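Local coordinates for spectinomycin 9-adenylyltransferase (Enterococcus faecalis, PDB 6SXJ), which transfers the adenylyl group of ATP to the 9-hydroxyl of spectinomycin, releasing diphosphate and making bacteria resistant to that antibiotic, at residues N127-R139 and L154-I166. Residues are numbered along the deposited sequence; the frame is centred on the assembly and turned at random.
Sequences NSDLTIMLYQAKR and LPDIPFSDVRRAI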
loop_
_atom_site.group_PDB
_atom_site.type_symbol
_atom_site.label_atom_id
_atom_site.label_comp_id
_atom_site.label_asym_id
_atom_site.label_seq_id
_atom_site.Cartn_x
_atom_site.Cartn_y
_atom_site.Cartn_z
ATOM N N ASN A 127 6.585 8.993 -6.258
ATOM C CA ASN A 127 6.003 7.661 -6.097
ATOM C C ASN A 127 4.663 7.641 -6.821
ATOM O O ASN A 127 3.646 8.084 -6.277
ATOM C CB ASN A 127 5.843 7.304 -4.622
ATOM C CG ASN A 127 5.189 5.951 -4.415
ATOM O OD1 ASN A 127 4.851 5.255 -5.375
ATOM N ND2 ASN A 127 5.000 5.573 -3.152
ATOM N N SER A 128 4.664 7.110 -8.043
ATOM C CA SER A 128 3.425 7.029 -8.804
ATOM C C SER A 128 2.360 6.235 -8.060
ATOM O O SER A 128 1.165 6.512 -8.207
ATOM C CB SER A 128 3.694 6.402 -10.172
ATOM O OG SER A 128 2.574 5.654 -10.606
ATOM N N ASP A 129 2.768 5.253 -7.252
ATOM C CA ASP A 129 1.791 4.443 -6.536
ATOM C C ASP A 129 1.061 5.257 -5.477
ATOM O O ASP A 129 -0.084 4.943 -5.134
ATOM C CB ASP A 129 2.477 3.240 -5.894
ATOM C CG ASP A 129 2.681 2.100 -6.867
ATOM O OD1 ASP A 129 1.837 1.935 -7.772
ATOM O OD2 ASP A 129 3.686 1.369 -6.733
ATOM N N LEU A 130 1.706 6.296 -4.941
ATOM C CA LEU A 130 1.065 7.134 -3.936
ATOM C C LEU A 130 -0.170 7.832 -4.486
ATOM O O LEU A 130 -1.058 8.211 -3.712
ATOM C CB LEU A 130 2.070 8.157 -3.407
ATOM C CG LEU A 130 1.556 9.161 -2.380
ATOM C CD1 LEU A 130 1.099 8.482 -1.098
ATOM C CD2 LEU A 130 2.651 10.174 -2.091
ATOM N N THR A 131 -0.257 8.007 -5.802
ATOM C CA THR A 131 -1.468 8.589 -6.367
ATOM C C THR A 131 -2.677 7.688 -6.139
ATOM O O THR A 131 -3.798 8.179 -5.974
ATOM C CB THR A 131 -1.281 8.859 -7.863
ATOM O OG1 THR A 131 -0.382 9.960 -8.034
ATOM C CG2 THR A 131 -2.616 9.190 -8.522
ATOM N N ILE A 132 -2.477 6.373 -6.160
ATOM C CA ILE A 132 -3.576 5.450 -5.897
ATOM C C ILE A 132 -3.906 5.427 -4.412
ATOM O O ILE A 132 -5.074 5.260 -4.031
ATOM C CB ILE A 132 -3.202 4.051 -6.409
ATOM C CG1 ILE A 132 -2.678 4.138 -7.845
ATOM C CG2 ILE A 132 -4.392 3.118 -6.352
ATOM C CD1 ILE A 132 -2.003 2.867 -8.322
ATOM N N MET A 133 -2.894 5.592 -3.560
ATOM C CA MET A 133 -3.118 5.625 -2.123
ATOM C C MET A 133 -3.901 6.867 -1.728
ATOM O O MET A 133 -4.931 6.775 -1.050
ATOM C CB MET A 133 -1.775 5.579 -1.395
ATOM C CG MET A 133 -0.855 4.481 -1.886
ATOM S SD MET A 133 0.773 4.513 -1.126
ATOM C CE MET A 133 0.378 4.973 0.566
ATOM N N LEU A 134 -3.425 8.039 -2.149
ATOM C CA LEU A 134 -4.134 9.276 -1.841
ATOM C C LEU A 134 -5.552 9.240 -2.392
ATOM O O LEU A 134 -6.485 9.755 -1.764
ATOM C CB LEU A 134 -3.365 10.473 -2.398
ATOM C CG LEU A 134 -1.941 10.671 -1.878
ATOM C CD1 LEU A 134 -1.281 11.870 -2.545
ATOM C CD2 LEU A 134 -1.949 10.834 -0.368
ATOM N N TYR A 135 -5.738 8.636 -3.565
ATOM C CA TYR A 135 -7.087 8.471 -4.094
ATOM C C TYR A 135 -7.907 7.558 -3.191
ATOM O O TYR A 135 -9.048 7.874 -2.836
ATOM C CB TYR A 135 -7.026 7.913 -5.516
ATOM C CG TYR A 135 -8.376 7.705 -6.149
ATOM C CD1 TYR A 135 -9.009 8.733 -6.838
ATOM C CD2 TYR A 135 -9.020 6.475 -6.065
ATOM C CE1 TYR A 135 -10.251 8.542 -7.418
ATOM C CE2 TYR A 135 -10.255 6.276 -6.643
ATOM C CZ TYR A 135 -10.867 7.311 -7.316
ATOM O OH TYR A 135 -12.099 7.109 -7.894
ATOM N N GLN A 136 -7.333 6.416 -2.809
ATOM C CA GLN A 136 -8.006 5.504 -1.892
ATOM C C GLN A 136 -8.298 6.189 -0.563
ATOM O O GLN A 136 -9.444 6.230 -0.107
ATOM C CB GLN A 136 -7.135 4.264 -1.684
ATOM C CG GLN A 136 -7.707 3.225 -0.746
ATOM C CD GLN A 136 -6.934 1.916 -0.787
ATOM O OE1 GLN A 136 -5.774 1.880 -1.187
ATOM N NE2 GLN A 136 -7.581 0.834 -0.374
ATOM N N ALA A 137 -7.260 6.738 0.072
ATOM C CA ALA A 137 -7.432 7.365 1.378
ATOM C C ALA A 137 -8.438 8.508 1.320
ATOM O O ALA A 137 -9.274 8.653 2.219
ATOM C CB ALA A 137 -6.083 7.866 1.893
ATOM N N LYS A 138 -8.368 9.334 0.273
ATOM C CA LYS A 138 -9.253 10.491 0.178
ATOM C C LYS A 138 -10.718 10.077 0.155
ATOM O O LYS A 138 -11.577 10.808 0.664
ATOM C CB LYS A 138 -8.911 11.311 -1.068
ATOM C CG LYS A 138 -9.515 12.704 -1.086
ATOM C CD LYS A 138 -8.709 13.664 -1.959
ATOM C CE LYS A 138 -9.411 15.013 -2.102
ATOM N NZ LYS A 138 -10.529 14.963 -3.089
ATOM N N ARG A 139 -11.026 8.908 -0.409
ATOM C CA ARG A 139 -12.418 8.482 -0.501
ATOM C C ARG A 139 -12.906 7.825 0.782
ATOM O O ARG A 139 -14.087 7.953 1.125
ATOM C CB ARG A 139 -12.604 7.519 -1.673
ATOM C CG ARG A 139 -12.537 8.186 -3.045
ATOM C CD ARG A 139 -12.344 7.165 -4.162
ATOM N NE ARG A 139 -13.505 6.290 -4.324
ATOM C CZ ARG A 139 -13.512 4.987 -4.054
ATOM N NH1 ARG A 139 -12.416 4.389 -3.604
ATOM N NH2 ARG A 139 -14.619 4.277 -4.235
ATOM N N LEU A 154 -5.923 17.826 0.810
ATOM C CA LEU A 154 -5.492 17.285 -0.467
ATOM C C LEU A 154 -6.314 17.889 -1.600
ATOM O O LEU A 154 -7.542 17.989 -1.486
ATOM C CB LEU A 154 -5.645 15.759 -0.497
ATOM C CG LEU A 154 -4.628 14.895 0.245
ATOM C CD1 LEU A 154 -5.091 13.442 0.175
ATOM C CD2 LEU A 154 -3.246 15.053 -0.331
ATOM N N PRO A 155 -5.675 18.282 -2.703
ATOM C CA PRO A 155 -6.442 18.755 -3.862
ATOM C C PRO A 155 -7.233 17.623 -4.498
ATOM O O PRO A 155 -6.995 16.440 -4.248
ATOM C CB PRO A 155 -5.362 19.278 -4.817
ATOM C CG PRO A 155 -4.141 18.447 -4.489
ATOM C CD PRO A 155 -4.228 18.186 -2.993
ATOM N N ASP A 156 -8.193 18.005 -5.337
ATOM C CA ASP A 156 -8.874 17.018 -6.162
ATOM C C ASP A 156 -7.838 16.280 -6.997
ATOM O O ASP A 156 -6.950 16.900 -7.589
ATOM C CB ASP A 156 -9.913 17.695 -7.055
ATOM C CG ASP A 156 -11.007 18.386 -6.254
ATOM O OD1 ASP A 156 -11.026 18.241 -5.008
ATOM O OD2 ASP A 156 -11.848 19.074 -6.870
ATOM N N ILE A 157 -7.916 14.959 -7.008
ATOM C CA ILE A 157 -6.966 14.141 -7.756
ATOM C C ILE A 157 -7.705 13.570 -8.968
ATOM O O ILE A 157 -8.630 12.762 -8.796
ATOM C CB ILE A 157 -6.363 13.028 -6.895
ATOM C CG1 ILE A 157 -5.790 13.611 -5.604
ATOM C CG2 ILE A 157 -5.265 12.303 -7.674
ATOM C CD1 ILE A 157 -5.282 12.563 -4.630
ATOM N N PRO A 158 -7.345 13.955 -10.190
ATOM C CA PRO A 158 -8.053 13.424 -11.362
ATOM C C PRO A 158 -7.900 11.914 -11.441
ATOM O O PRO A 158 -6.801 11.376 -11.289
ATOM C CB PRO A 158 -7.369 14.126 -12.542
ATOM C CG PRO A 158 -5.993 14.447 -12.043
ATOM C CD PRO A 158 -6.163 14.752 -10.571
ATOM N N PHE A 159 -9.017 11.226 -11.670
ATOM C CA PHE A 159 -8.944 9.784 -11.840
ATOM C C PHE A 159 -8.074 9.399 -13.028
ATOM O O PHE A 159 -7.549 8.281 -13.066
ATOM C CB PHE A 159 -10.337 9.200 -12.012
ATOM C CG PHE A 159 -10.347 7.711 -12.133
ATOM C CD1 PHE A 159 -10.432 7.110 -13.373
ATOM C CD2 PHE A 159 -10.273 6.911 -11.006
ATOM C CE1 PHE A 159 -10.448 5.737 -13.489
ATOM C CE2 PHE A 159 -10.288 5.535 -11.116
ATOM C CZ PHE A 159 -10.376 4.947 -12.359
ATOM N N SER A 160 -7.911 10.297 -14.001
ATOM C CA SER A 160 -7.012 10.015 -15.111
ATOM C C SER A 160 -5.597 9.758 -14.608
ATOM O O SER A 160 -4.898 8.876 -15.122
ATOM C CB SER A 160 -7.034 11.177 -16.108
ATOM O OG SER A 160 -6.314 12.294 -15.620
ATOM N N ASP A 161 -5.160 10.514 -13.597
ATOM C CA ASP A 161 -3.845 10.271 -13.014
ATOM C C ASP A 161 -3.802 8.930 -12.295
ATOM O O ASP A 161 -2.754 8.277 -12.264
ATOM C CB ASP A 161 -3.470 11.394 -12.049
ATOM C CG ASP A 161 -2.916 12.605 -12.756
ATOM O OD1 ASP A 161 -3.127 13.728 -12.258
ATOM O OD2 ASP A 161 -2.264 12.437 -13.805
ATOM N N VAL A 162 -4.925 8.498 -11.720
ATOM C CA VAL A 162 -4.980 7.172 -11.115
ATOM C C VAL A 162 -4.817 6.105 -12.187
ATOM O O VAL A 162 -4.150 5.082 -11.993
ATOM C CB VAL A 162 -6.295 6.997 -10.333
ATOM C CG1 VAL A 162 -6.464 5.547 -9.949
ATOM C CG2 VAL A 162 -6.309 7.907 -9.093
ATOM N N ARG A 163 -5.410 6.334 -13.344
ATOM C CA ARG A 163 -5.205 5.414 -14.449
ATOM C C ARG A 163 -3.746 5.389 -14.888
ATOM O O ARG A 163 -3.135 4.325 -15.046
ATOM C CB ARG A 163 -6.107 5.832 -15.597
ATOM C CG ARG A 163 -7.612 5.732 -15.315
ATOM C CD ARG A 163 -8.382 5.451 -16.629
ATOM N NE ARG A 163 -9.748 5.042 -16.348
ATOM C CZ ARG A 163 -10.772 5.285 -17.145
ATOM N NH1 ARG A 163 -10.568 5.941 -18.275
ATOM N NH2 ARG A 163 -11.992 4.905 -16.791
ATOM N N ARG A 164 -3.195 6.548 -15.180
ATOM C CA ARG A 164 -1.783 6.571 -15.483
ATOM C C ARG A 164 -0.974 5.846 -14.428
ATOM O O ARG A 164 0.079 5.284 -14.744
ATOM C CB ARG A 164 -1.309 8.008 -15.572
ATOM C CG ARG A 164 0.142 8.183 -16.035
ATOM C CD ARG A 164 0.333 9.391 -16.998
ATOM N NE ARG A 164 -0.214 10.617 -16.438
ATOM C CZ ARG A 164 0.530 11.607 -15.969
ATOM N NH1 ARG A 164 1.851 11.518 -16.016
ATOM N NH2 ARG A 164 -0.047 12.678 -15.453
ATOM N N ALA A 165 -1.390 5.938 -13.159
ATOM C CA ALA A 165 -0.666 5.289 -12.071
ATOM C C ALA A 165 -0.726 3.770 -12.199
ATOM O O ALA A 165 0.304 3.086 -12.136
ATOM C CB ALA A 165 -1.250 5.748 -10.733
ATOM N N ILE A 166 -1.930 3.223 -12.377
ATOM C CA ILE A 166 -2.078 1.771 -12.438
ATOM C C ILE A 166 -1.309 1.197 -13.623
ATOM O O ILE A 166 -0.621 0.176 -13.500
ATOM C CB ILE A 166 -3.569 1.393 -12.498
ATOM C CG1 ILE A 166 -4.217 1.556 -11.121
ATOM C CG2 ILE A 166 -3.732 -0.037 -13.014
ATOM C CD1 ILE A 166 -5.715 1.372 -11.120
#
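Phe159 and Tyr135 form an offset edge-to-face aromatic pair: the ring centroids lie 5.7 Å apart, the planes meet at 60°, and the Phe159 edge is turned to the Tyr135 face. Phe159 CD2 comes nearest the phenol end, 3.6 Å from Tyr135 OH. At the ring's other end, Val162 CG2 sits 3.6 Å from Tyr135 CG and about as far from CB and CD1. With CG anti to the backbone N (chi1 180°), Tyr135 extends between Val162 and Phe159; Ile157 O lies at the ring edge, near its plane.

Apolar packing continues along helix 130-139 in both directions. Ala165 CB rests against Ile132 CG1, at 3.6 Å, and against the backbone Ser128 O; the two backbones are closest here, with Ser128 CA 5.5 Å from Ala165 CA. Beyond it, Ile132 CD1 meets Ile166 CG1, the two side chains crossing at about a right angle. The segment axes approach to 8.8 Å at 136° between their N-to-C directions, and this contact joins the helix packed on the nucleotidyltransferase sheet to helix 159-173 of the C-terminal domain. Ile157 CD1 presses on Leu134 CB at 3.6 Å; Leu134 CD2 meets Leu154 CD1, and both leucines touch Ile90 of strand 85-91.

No hydrogen bond crosses between the segments. Lys138, bent at its last torsion, runs past Leu154 to a long salt bridge, NZ to Asp156 OD1 at 3.8 Å. Thr131 OG1 is hydrogen-bonded to His100 ND1, outside the two segments.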